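Local coordinates for protein beta-phosphoglucomutase (Bacteroides vulgatus, PDB 3DV9) that probably interconverts beta-glucose 1-phosphate and glucose 6-phosphate as a magnesium-dependent phosphomutase of the haloacid dehalogenase superfamily, at residues Ala25-Met30 / Met173-Gly178; Thr118-Lys121 / Thr126-Val129; Leu186-Ala191 / His228-Phe233; Leu193-Gly198 / Thr205-Thr210. All blocks are in the same frame, centred on the assembly; numbering follows the deposited sequence.

Interaction 1 (Ala25-Met30 / Met173-Gly178); sequences AVLFDM and MALKKG. With MG (magnesium ion), chain B; PO4 (phosphate ion), chain C.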
loop_
_atom_site.group_PDB
_atom_site.type_symbol
_atom_site.label_atom_id
_atom_site.label_comp_id
_atom_site.label_asym_id
_atom_site.label_seq_id
_atom_site.Cartn_x
_atom_site.Cartn_y
_atom_site.Cartn_z
ATOM N N ALA A 25 6.534 3.996 14.238
ATOM C CA ALA A 25 5.386 4.124 13.342
ATOM C C ALA A 25 5.287 2.922 12.407
ATOM O O ALA A 25 6.299 2.335 12.008
ATOM C CB ALA A 25 5.538 5.440 12.479
ATOM N N VAL A 26 4.059 2.606 12.006
ATOM C CA VAL A 26 3.814 1.525 11.034
ATOM C C VAL A 26 2.858 2.094 9.991
ATOM O O VAL A 26 1.727 2.487 10.306
ATOM C CB VAL A 26 3.256 0.202 11.668
ATOM C CG1 VAL A 26 3.208 -0.943 10.588
ATOM C CG2 VAL A 26 4.104 -0.254 12.871
ATOM N N LEU A 27 3.360 2.168 8.755
ATOM C CA LEU A 27 2.687 2.820 7.636
ATOM C C LEU A 27 2.010 1.764 6.811
ATOM O O LEU A 27 2.678 0.970 6.145
ATOM C CB LEU A 27 3.716 3.563 6.746
ATOM C CG LEU A 27 4.174 4.923 7.261
ATOM C CD1 LEU A 27 4.155 5.119 8.747
ATOM C CD2 LEU A 27 5.509 5.374 6.587
ATOM N N PHE A 28 0.678 1.728 6.866
ATOM C CA PHE A 28 -0.102 0.699 6.149
ATOM C C PHE A 28 -0.653 1.174 4.838
ATOM O O PHE A 28 -1.413 2.170 4.760
ATOM C CB PHE A 28 -1.294 0.264 6.988
ATOM C CG PHE A 28 -0.936 -0.572 8.157
ATOM C CD1 PHE A 28 -1.016 -1.969 8.051
ATOM C CD2 PHE A 28 -0.534 0.007 9.358
ATOM C CE1 PHE A 28 -0.692 -2.798 9.143
ATOM C CE2 PHE A 28 -0.187 -0.810 10.469
ATOM C CZ PHE A 28 -0.289 -2.202 10.363
ATOM N N ASP A 29 -0.362 0.412 3.788
ATOM C CA ASP A 29 -1.187 0.571 2.619
ATOM C C ASP A 29 -2.682 0.256 2.936
ATOM O O ASP A 29 -2.987 -0.495 3.881
ATOM C CB ASP A 29 -0.667 -0.365 1.531
ATOM C CG ASP A 29 -1.466 -0.287 0.299
ATOM O OD1 ASP A 29 -1.668 0.852 -0.184
ATOM O OD2 ASP A 29 -1.923 -1.349 -0.159
HETATM N N MSE A 30 -3.629 0.838 2.180
HETATM C CA MSE A 30 -5.041 0.507 2.438
HETATM C C MSE A 30 -5.615 -0.697 1.645
HETATM O O MSE A 30 -5.999 -1.721 2.200
HETATM C CB MSE A 30 -5.945 1.729 2.241
HETATM C CG MSE A 30 -7.370 1.420 2.732
HETATM SE SE MSE A 30 -8.512 2.963 2.561
HETATM C CE MSE A 30 -8.616 2.999 0.596
HETATM N N MSE A 173 5.871 11.521 2.432
HETATM C CA MSE A 173 4.883 12.481 2.995
HETATM C C MSE A 173 4.390 11.935 4.336
HETATM O O MSE A 173 4.184 12.701 5.299
HETATM C CB MSE A 173 3.718 12.719 2.051
HETATM C CG MSE A 173 2.602 13.644 2.614
HETATM SE SE MSE A 173 3.330 15.438 2.907
HETATM C CE MSE A 173 3.370 15.944 0.995
ATOM N N ALA A 174 4.205 10.614 4.387
ATOM C CA ALA A 174 3.844 9.956 5.661
ATOM C C ALA A 174 4.901 10.236 6.745
ATOM O O ALA A 174 4.539 10.609 7.843
ATOM C CB ALA A 174 3.631 8.449 5.505
ATOM N N LEU A 175 6.175 10.013 6.446
ATOM C CA LEU A 175 7.245 10.293 7.444
ATOM C C LEU A 175 7.222 11.773 7.876
ATOM O O LEU A 175 7.332 12.095 9.071
ATOM C CB LEU A 175 8.632 9.887 6.942
ATOM C CG LEU A 175 8.882 8.421 6.500
ATOM C CD1 LEU A 175 10.298 8.339 5.927
ATOM C CD2 LEU A 175 8.752 7.557 7.754
ATOM N N LYS A 176 7.030 12.664 6.901
ATOM C CA LYS A 176 6.999 14.087 7.172
ATOM C C LYS A 176 5.843 14.457 8.091
ATOM O O LYS A 176 6.041 15.156 9.088
ATOM C CB LYS A 176 6.888 14.868 5.870
ATOM C CG LYS A 176 7.147 16.368 6.087
ATOM C CD LYS A 176 6.825 17.180 4.858
ATOM C CE LYS A 176 6.847 18.669 5.157
ATOM N NZ LYS A 176 8.213 19.047 5.551
ATOM N N LYS A 177 4.644 13.951 7.758
ATOM C CA LYS A 177 3.432 14.259 8.520
ATOM C C LYS A 177 3.547 13.764 9.964
ATOM O O LYS A 177 3.119 14.458 10.919
ATOM C CB LYS A 177 2.175 13.686 7.832
ATOM C CG LYS A 177 1.699 14.485 6.630
ATOM C CD LYS A 177 0.406 13.910 6.087
ATOM C CE LYS A 177 -0.447 14.944 5.376
ATOM N NZ LYS A 177 -1.888 14.749 5.747
ATOM N N GLY A 178 4.176 12.600 10.119
ATOM C CA GLY A 178 4.228 11.931 11.424
ATOM C C GLY A 178 5.411 12.372 12.256
ATOM O O GLY A 178 5.441 12.165 13.477
HETATM MG MG MG B . -2.495 -2.172 -2.066
HETATM P P PO4 C . -3.536 1.126 -2.503
HETATM O O1 PO4 C . -4.043 1.483 -1.120
HETATM O O2 PO4 C . -3.290 -0.353 -2.625
HETATM O O3 PO4 C . -2.243 1.886 -2.813
HETATM O O4 PO4 C . -4.525 1.537 -3.585
HETATM O O HOH W 1 -2.849 -0.303 -2.967
HETATM O O HOH W 2 -0.409 -1.293 -2.862
#
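Leu27 meets Ala174 and Leu175 through aliphatic carbon alone, and the flat groups of strand 25-29 serve other neighbours. The Phe28 ring lies on the opposite side of the sheet from helix 169-178, packed by Leu117 and Ile120 of helix 113-122, by Ile188 and by Val33. The carboxylate of Asp29 divides its two oxygens: OD2 binds the magnesium ion at 2.2 Å, and OD1 forms a salt bridge with Lys165.

Within the contact, the CD2 methyl of Leu27 does most of the touching. It lies 3.8 Å from Ala174 CB, and Leu27 CG follows at 4.0 Å from the same methyl. Leu27 CD2 also reaches Leu175 CD2, at 4.1 Å, and the two leucine side chains cross at about a right angle. Leu27 CG is anti to the carbonyl carbon (chi1 -80°), and a chi2 of 28°, away from a staggered value, suggests some strain in bringing CD2 to the helix. Met128 and Val130 of the neighbouring strand 126-130 continue the apolar bed under Ala174.

Strand 25-29 is the first strand of the Rossmann-like HAD core, and Asp29 opens a DxDx(T/V) pattern at its end. Asp31 O, Glu65 and Asn190 are further magnesium ligands; a water completes the set, and one further place is modelled both as a water and as an oxygen of a phosphate ion, probably from the crystallisation liquor, whose position is doubtful. The chemistry therefore changes along one short strand: apolar contacts seat its middle on helix 169-178, while its end presents a metal-bound carboxylate to the probable active site.

Interaction 2 (Thr118-Lys121 / Thr126-Val129); sequences TKIK and TPMV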
loop_
_atom_site.group_PDB
_atom_site.type_symbol
_atom_site.label_atom_id
_atom_site.label_comp_id
_atom_site.label_asym_id
_atom_site.label_seq_id
_atom_site.Cartn_x
_atom_site.Cartn_y
_atom_site.Cartn_z
ATOM N N THR A 118 -4.503 -3.176 16.610
ATOM C CA THR A 118 -4.756 -3.006 18.062
ATOM C C THR A 118 -3.483 -3.289 18.867
ATOM O O THR A 118 -3.233 -2.610 19.879
ATOM C CB THR A 118 -5.973 -3.852 18.562
ATOM O OG1 THR A 118 -5.641 -5.248 18.552
ATOM C CG2 THR A 118 -7.180 -3.626 17.680
ATOM N N LYS A 119 -2.666 -4.252 18.397
ATOM C CA LYS A 119 -1.412 -4.591 19.097
ATOM C C LYS A 119 -0.473 -3.393 18.943
ATOM O O LYS A 119 0.163 -2.953 19.915
ATOM C CB LYS A 119 -0.728 -5.777 18.408
ATOM C CG LYS A 119 -1.409 -7.118 18.683
ATOM C CD LYS A 119 -0.703 -8.182 17.882
ATOM C CE LYS A 119 -1.422 -9.477 17.970
ATOM N NZ LYS A 119 -0.747 -10.528 17.107
ATOM N N ILE A 120 -0.418 -2.874 17.726
ATOM C CA ILE A 120 0.501 -1.745 17.375
ATOM C C ILE A 120 0.124 -0.505 18.201
ATOM O O ILE A 120 0.985 0.139 18.804
ATOM C CB ILE A 120 0.496 -1.453 15.823
ATOM C CG1 ILE A 120 1.224 -2.606 15.110
ATOM C CG2 ILE A 120 1.184 -0.107 15.468
ATOM C CD1 ILE A 120 0.939 -2.721 13.567
ATOM N N LYS A 121 -1.151 -0.172 18.213
ATOM C CA LYS A 121 -1.659 0.964 19.021
ATOM C C LYS A 121 -1.358 0.760 20.524
ATOM O O LYS A 121 -0.911 1.695 21.196
ATOM C CB LYS A 121 -3.153 1.224 18.701
ATOM C CG LYS A 121 -3.744 2.572 19.084
ATOM C CD LYS A 121 -3.448 3.636 17.997
ATOM C CE LYS A 121 -3.779 5.013 18.545
ATOM N NZ LYS A 121 -4.314 5.908 17.476
ATOM N N THR A 126 2.556 4.495 16.301
ATOM C CA THR A 126 1.630 5.297 15.514
ATOM C C THR A 126 1.274 4.640 14.194
ATOM O O THR A 126 2.117 4.573 13.301
ATOM C CB THR A 126 2.260 6.663 15.220
ATOM O OG1 THR A 126 2.548 7.299 16.466
ATOM C CG2 THR A 126 1.321 7.517 14.318
ATOM N N PRO A 127 0.033 4.117 14.071
ATOM C CA PRO A 127 -0.333 3.562 12.787
ATOM C C PRO A 127 -0.677 4.719 11.827
ATOM O O PRO A 127 -1.228 5.736 12.258
ATOM C CB PRO A 127 -1.585 2.721 13.113
ATOM C CG PRO A 127 -1.704 2.693 14.618
ATOM C CD PRO A 127 -1.050 3.956 15.063
HETATM N N MSE A 128 -0.330 4.564 10.552
HETATM C CA MSE A 128 -0.706 5.558 9.535
HETATM C C MSE A 128 -1.245 4.797 8.338
HETATM O O MSE A 128 -0.878 3.634 8.121
HETATM C CB MSE A 128 0.498 6.433 9.109
HETATM C CG MSE A 128 1.225 7.111 10.294
HETATM SE SE MSE A 128 2.598 8.357 9.650
HETATM C CE MSE A 128 1.419 9.589 8.694
ATOM N N VAL A 129 -2.102 5.457 7.580
ATOM C CA VAL A 129 -2.598 4.899 6.297
ATOM C C VAL A 129 -1.990 5.681 5.160
ATOM O O VAL A 129 -1.962 6.912 5.209
ATOM C CB VAL A 129 -4.131 4.960 6.181
ATOM C CG1 VAL A 129 -4.571 4.326 4.847
ATOM C CG2 VAL A 129 -4.755 4.255 7.308
#
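Ile120 and Lys121, near the end of helix 113-122, pack on Pro127 at the start of strand 126-130, where the helix turns back into the parallel sheet of the Rossmann-like HAD core. Helix 113-122 leads into strand 126-130, the neighbour of strand 25-29, at the end of a long connection that also holds helices 38-51 to 87-101. The side-chain contacts are all between aliphatic carbons.

Lys119, just before these residues, faces elsewhere and pairs with Glu238 of helix 230-244. Ile120 comes next, and its two branches divide the work. The CG2 methyl, anti to the backbone N, lies 4.1 Å from Pro127 CG, with the isoleucine and the proline ring sliding past each other in opposite directions. The other branch turns to the sheet, where Ile120 CD1 packs against the Phe28 ring; Val26 and Trp237 also pack against this side chain.

Lys121 contributes the middle of its chain instead of its charge. A bend at chi2 (84°) swings the chain so that it crosses the proline ring at about a right angle. The ammonium group passes on to the backbone carbonyls of Gly148 and Ile149, so CD rests against the CG-CD edge of the proline ring while the nitrogen finds polar partners.

Pro127 has no N-H to offer the sheet, and the backbone bonds to strand 25-29 are made by the residues on either side of it, Thr126 and Met128. Its ring is left as a hydrocarbon surface for the helix, with Phe150 also against it, and Lys121 CD lies 3.8 Å from Pro127 CD and 3.9 Å from Pro127 CG.

Interaction 3 (Leu186-Ala191 / His228-Phe233); sequences LVIENA and HSMPDF. With MG (magnesium ion), chain B.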
loop_
_atom_site.group_PDB
_atom_site.type_symbol
_atom_site.label_atom_id
_atom_site.label_comp_id
_atom_site.label_asym_id
_atom_site.label_seq_id
_atom_site.Cartn_x
_atom_site.Cartn_y
_atom_site.Cartn_z
ATOM N N LEU A 186 7.968 1.180 9.577
ATOM C CA LEU A 186 7.828 0.022 8.682
ATOM C C LEU A 186 6.771 0.382 7.624
ATOM O O LEU A 186 5.818 1.091 7.916
ATOM C CB LEU A 186 7.292 -1.198 9.458
ATOM C CG LEU A 186 8.163 -2.105 10.326
ATOM C CD1 LEU A 186 9.080 -1.348 11.202
ATOM C CD2 LEU A 186 7.291 -3.085 11.116
ATOM N N VAL A 187 6.940 -0.117 6.405
ATOM C CA VAL A 187 5.901 -0.009 5.384
ATOM C C VAL A 187 5.283 -1.404 5.235
ATOM O O VAL A 187 5.999 -2.391 5.135
ATOM C CB VAL A 187 6.475 0.471 4.029
ATOM C CG1 VAL A 187 5.461 0.241 2.875
ATOM C CG2 VAL A 187 6.901 1.954 4.118
ATOM N N ILE A 188 3.963 -1.455 5.265
ATOM C CA ILE A 188 3.226 -2.741 5.045
ATOM C C ILE A 188 2.489 -2.620 3.717
ATOM O O ILE A 188 1.511 -1.873 3.598
ATOM C CB ILE A 188 2.242 -3.029 6.192
ATOM C CG1 ILE A 188 2.896 -2.827 7.572
ATOM C CG2 ILE A 188 1.651 -4.458 6.026
ATOM C CD1 ILE A 188 4.147 -3.724 7.770
ATOM N N GLU A 189 2.960 -3.382 2.723
ATOM C CA GLU A 189 2.501 -3.264 1.342
ATOM C C GLU A 189 2.098 -4.620 0.754
ATOM O O GLU A 189 2.647 -5.662 1.162
ATOM C CB GLU A 189 3.597 -2.609 0.494
ATOM C CG GLU A 189 3.352 -1.106 0.409
ATOM C CD GLU A 189 2.192 -0.733 -0.593
ATOM O OE1 GLU A 189 1.494 -1.645 -1.137
ATOM O OE2 GLU A 189 1.970 0.483 -0.822
ATOM N N ASN A 190 1.217 -4.599 -0.261
ATOM C CA ASN A 190 0.802 -5.884 -0.886
ATOM C C ASN A 190 1.008 -5.904 -2.404
ATOM O O ASN A 190 0.714 -6.920 -3.024
ATOM C CB ASN A 190 -0.682 -6.172 -0.601
ATOM C CG ASN A 190 -1.594 -5.175 -1.308
ATOM O OD1 ASN A 190 -1.366 -3.973 -1.237
ATOM N ND2 ASN A 190 -2.546 -5.665 -2.062
ATOM N N ALA A 191 1.491 -4.799 -2.985
ATOM C CA ALA A 191 1.581 -4.699 -4.448
ATOM C C ALA A 191 3.000 -4.310 -4.887
ATOM O O ALA A 191 3.691 -3.642 -4.148
ATOM C CB ALA A 191 0.605 -3.674 -4.949
ATOM N N HIS A 228 2.688 -14.293 3.899
ATOM C CA HIS A 228 1.793 -14.901 2.913
ATOM C C HIS A 228 0.342 -14.399 3.016
ATOM O O HIS A 228 -0.482 -14.715 2.162
ATOM C CB HIS A 228 1.905 -16.421 3.053
ATOM C CG HIS A 228 3.286 -16.916 2.720
ATOM N ND1 HIS A 228 3.849 -16.772 1.471
ATOM C CD2 HIS A 228 4.252 -17.454 3.504
ATOM C CE1 HIS A 228 5.077 -17.263 1.479
ATOM N NE2 HIS A 228 5.347 -17.688 2.700
ATOM N N SER A 229 0.024 -13.681 4.101
ATOM C CA SER A 229 -1.351 -13.218 4.353
ATOM C C SER A 229 -1.318 -12.223 5.515
ATOM O O SER A 229 -0.358 -12.216 6.310
ATOM C CB SER A 229 -2.264 -14.399 4.772
ATOM O OG SER A 229 -1.898 -14.904 6.052
HETATM N N MSE A 230 -2.406 -11.494 5.695
HETATM C CA MSE A 230 -2.465 -10.579 6.847
HETATM C C MSE A 230 -2.551 -11.375 8.170
HETATM O O MSE A 230 -1.975 -10.978 9.171
HETATM C CB MSE A 230 -3.574 -9.531 6.700
HETATM C CG MSE A 230 -3.241 -8.390 5.774
HETATM SE SE MSE A 230 -1.697 -7.364 6.327
HETATM C CE MSE A 230 -2.457 -6.270 7.702
ATOM N N PRO A 231 -3.306 -12.499 8.199
ATOM C CA PRO A 231 -3.168 -13.288 9.441
ATOM C C PRO A 231 -1.728 -13.744 9.779
ATOM O O PRO A 231 -1.344 -13.762 10.957
ATOM C CB PRO A 231 -4.074 -14.504 9.152
ATOM C CG PRO A 231 -5.191 -13.901 8.244
ATOM C CD PRO A 231 -4.381 -13.019 7.311
ATOM N N ASP A 232 -0.942 -14.079 8.759
ATOM C CA ASP A 232 0.477 -14.465 8.896
ATOM C C ASP A 232 1.253 -13.295 9.522
ATOM O O ASP A 232 2.003 -13.452 10.501
ATOM C CB ASP A 232 1.031 -14.887 7.500
ATOM C CG ASP A 232 2.405 -15.597 7.554
ATOM O OD1 ASP A 232 2.717 -16.189 8.612
ATOM O OD2 ASP A 232 3.177 -15.605 6.525
ATOM N N PHE A 233 1.043 -12.111 8.955
ATOM C CA PHE A 233 1.702 -10.892 9.454
ATOM C C PHE A 233 1.320 -10.643 10.937
ATOM O O PHE A 233 2.182 -10.477 11.801
ATOM C CB PHE A 233 1.345 -9.705 8.562
ATOM C CG PHE A 233 1.866 -8.408 9.073
ATOM C CD1 PHE A 233 3.225 -8.230 9.288
ATOM C CD2 PHE A 233 0.973 -7.400 9.438
ATOM C CE1 PHE A 233 3.729 -7.004 9.793
ATOM C CE2 PHE A 233 1.448 -6.163 9.938
ATOM C CZ PHE A 233 2.833 -5.979 10.146
HETATM MG MG MG B . -2.495 -2.172 -2.066
HETATM O O HOH W 2 -0.409 -1.293 -2.862
HETATM O O HOH W 1 -2.849 -0.303 -2.967
#
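Ile188 and Phe233 point at each other from opposite directions, the isoleucine from strand 185-189 and the ring from helix 230-244. The closest approach is Ile188 CD1 to Phe233 CZ, 3.5 Å, made obliquely. Ile188 CG2 stands 4.3 Å above one face of the ring, offset toward its rim, so both branches of the isoleucine bear on the phenylalanine. CG2 also faces the selenium of selenomethionine Met230, with Ile188 CG2 and Met230 SE 4.4 Å apart. CG of Phe233 is anti to the backbone N (chi1 175°), which carries the ring out from the helix toward the strand. Ser229 caps this helix, its OG accepting from Asp232 N at 3.0 Å.

Beyond Ile188 the strand end and the loop after it turn polar. Asn190 OD1 binds the magnesium ion at 2.3 Å, and Glu189 supports it from the second shell: Glu189 OE1 takes the N-H of Asn190 on its anti lone pair and accepts from a metal-bound water at 2.6 Å, while OE2 holds Lys165 and Tyr171. A leucine in place of Glu189 would probably leave that water and the Asn190 N-H without their acceptor and Lys165 without one of its carboxylate partners.

In the sheet, strand 185-189 runs between strands 25-29 and 204-208. Phe28 from the first and Ile206 from the second also pack on Phe233, Val208 meets Met230, and Leu240, two turns further along helix 230-244, also packs on the ring.

Interaction 4 (Leu193-Gly198 / Thr205-Thr210); sequences LGVQAG and TIAVNT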
loop_
_atom_site.group_PDB
_atom_site.type_symbol
_atom_site.label_atom_id
_atom_site.label_comp_id
_atom_site.label_asym_id
_atom_site.label_seq_id
_atom_site.Cartn_x
_atom_site.Cartn_y
_atom_site.Cartn_z
ATOM N N LEU A 193 4.200 -2.151 -7.051
ATOM C CA LEU A 193 4.537 -0.705 -7.150
ATOM C C LEU A 193 4.565 -0.023 -5.771
ATOM O O LEU A 193 5.346 0.907 -5.548
ATOM C CB LEU A 193 3.556 0.037 -8.050
ATOM C CG LEU A 193 3.557 -0.399 -9.522
ATOM C CD1 LEU A 193 2.420 0.282 -10.246
ATOM C CD2 LEU A 193 4.885 -0.120 -10.190
ATOM N N GLY A 194 3.765 -0.553 -4.844
ATOM C CA GLY A 194 3.752 -0.119 -3.425
ATOM C C GLY A 194 5.062 -0.481 -2.725
ATOM O O GLY A 194 5.657 0.351 -2.042
ATOM N N VAL A 195 5.512 -1.720 -2.927
ATOM C CA VAL A 195 6.779 -2.188 -2.382
ATOM C C VAL A 195 7.892 -1.285 -2.934
ATOM O O VAL A 195 8.746 -0.827 -2.197
ATOM C CB VAL A 195 7.050 -3.659 -2.697
ATOM C CG1 VAL A 195 8.448 -4.031 -2.260
ATOM C CG2 VAL A 195 6.006 -4.532 -1.920
ATOM N N GLN A 196 7.855 -1.045 -4.245
ATOM C CA GLN A 196 8.889 -0.213 -4.893
ATOM C C GLN A 196 8.974 1.174 -4.242
ATOM O O GLN A 196 10.087 1.697 -4.011
ATOM C CB GLN A 196 8.571 -0.093 -6.391
ATOM C CG GLN A 196 9.688 0.590 -7.136
ATOM C CD GLN A 196 9.433 0.669 -8.623
ATOM O OE1 GLN A 196 8.672 -0.126 -9.193
ATOM N NE2 GLN A 196 10.057 1.645 -9.256
ATOM N N ALA A 197 7.806 1.769 -3.982
ATOM C CA ALA A 197 7.703 3.114 -3.351
ATOM C C ALA A 197 8.306 3.098 -1.938
ATOM O O ALA A 197 9.064 4.020 -1.581
ATOM C CB ALA A 197 6.248 3.580 -3.293
ATOM N N GLY A 198 7.960 2.080 -1.140
ATOM C CA GLY A 198 8.464 1.975 0.245
ATOM C C GLY A 198 9.991 1.834 0.229
ATOM O O GLY A 198 10.697 2.476 0.997
ATOM N N THR A 205 10.607 -2.373 4.383
ATOM C CA THR A 205 9.363 -2.612 3.656
ATOM C C THR A 205 8.965 -4.069 3.747
ATOM O O THR A 205 9.752 -4.963 3.370
ATOM C CB THR A 205 9.421 -2.058 2.174
ATOM O OG1 THR A 205 9.523 -0.624 2.214
ATOM C CG2 THR A 205 8.141 -2.456 1.366
ATOM N N ILE A 206 7.744 -4.313 4.234
ATOM C CA ILE A 206 7.230 -5.679 4.387
ATOM C C ILE A 206 6.139 -5.913 3.359
ATOM O O ILE A 206 5.112 -5.182 3.298
ATOM C CB ILE A 206 6.703 -5.938 5.839
ATOM C CG1 ILE A 206 7.835 -5.863 6.867
ATOM C CG2 ILE A 206 5.884 -7.293 5.909
ATOM C CD1 ILE A 206 7.282 -5.708 8.283
ATOM N N ALA A 207 6.326 -6.942 2.523
ATOM C CA ALA A 207 5.275 -7.339 1.595
ATOM C C ALA A 207 4.360 -8.375 2.251
ATOM O O ALA A 207 4.809 -9.269 2.950
ATOM C CB ALA A 207 5.833 -7.949 0.299
ATOM N N VAL A 208 3.075 -8.225 1.996
ATOM C CA VAL A 208 2.085 -9.222 2.435
ATOM C C VAL A 208 1.292 -9.537 1.183
ATOM O O VAL A 208 0.583 -8.664 0.624
ATOM C CB VAL A 208 1.137 -8.640 3.549
ATOM C CG1 VAL A 208 0.099 -9.698 3.985
ATOM C CG2 VAL A 208 1.914 -8.056 4.770
ATOM N N ASN A 209 1.434 -10.769 0.705
ATOM C CA ASN A 209 0.842 -11.137 -0.585
ATOM C C ASN A 209 -0.622 -11.539 -0.411
ATOM O O ASN A 209 -0.907 -12.681 -0.095
ATOM C CB ASN A 209 1.645 -12.233 -1.311
ATOM C CG ASN A 209 1.222 -12.362 -2.751
ATOM O OD1 ASN A 209 0.220 -11.758 -3.144
ATOM N ND2 ASN A 209 1.970 -13.120 -3.546
ATOM N N THR A 210 -1.553 -10.617 -0.680
ATOM C CA THR A 210 -2.948 -10.914 -0.423
ATOM C C THR A 210 -3.692 -11.073 -1.722
ATOM O O THR A 210 -4.929 -11.156 -1.733
ATOM C CB THR A 210 -3.606 -9.753 0.360
ATOM O OG1 THR A 210 -3.544 -8.564 -0.446
ATOM C CG2 THR A 210 -2.894 -9.520 1.708
#
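This is helix-on-strand packing inside a beta-alpha-beta crossover, joining helix 192-200 to strand 204-208, the last two elements of the unit that starts with strand 185-189 in the HAD core. The short segments run nearly antiparallel, at 170°, with their axes 8.4 Å apart.

Val195 and Thr205 cross obliquely, and the valine uses its two methyls on two different residues of the strand. Val195 CG1 lies 4.0 Å from Thr205 CG2, and Val195 CG2 lies 4.1 Å from Ala207 CB. Thr205 and Ala207 share one side of the strand and so both meet the helix, whereas Ile206 between them turns to helix 230-244.

Thr205 is split between two kinds of contact. Its methyl sits anti to the backbone N and meets the valine, while at chi1 -66° the hydroxyl lies beside the backbone N and makes a hydrogen bond with Ile203 O. With Thr205 replaced by an alanine, Ile203 O would probably lose that partner and a gap open beneath Gly198 and Val195.

The close approach of the helix backbone to the hydroxyl depends on Gly198, where a CB would clash with the oxygen. Thr205 OG1 lies 3.2 Å from Gly198 C and 3.4 Å from Gly198 CA.

All four contacts are buried and seat helices on the same parallel sheet. Interactions 1 and 4 hold helices on one side of it, interactions 2 and 3 on the other. Interaction 2 lies farthest from the centre of the chain and has a lysine at its margin; interaction 4 is the most central. Strands 126-130, 25-29, 185-189 and 204-208 are successive neighbours, so backbone hydrogen bonds link 1 to 2, 1 to 3 and 3 to 4. Apolar carbon does the packing throughout, but in 1 and 3 the strand ends turn polar and converge on one magnesium ion, with Asp29 OD2 and Asn190 OD1 2.9 Å apart.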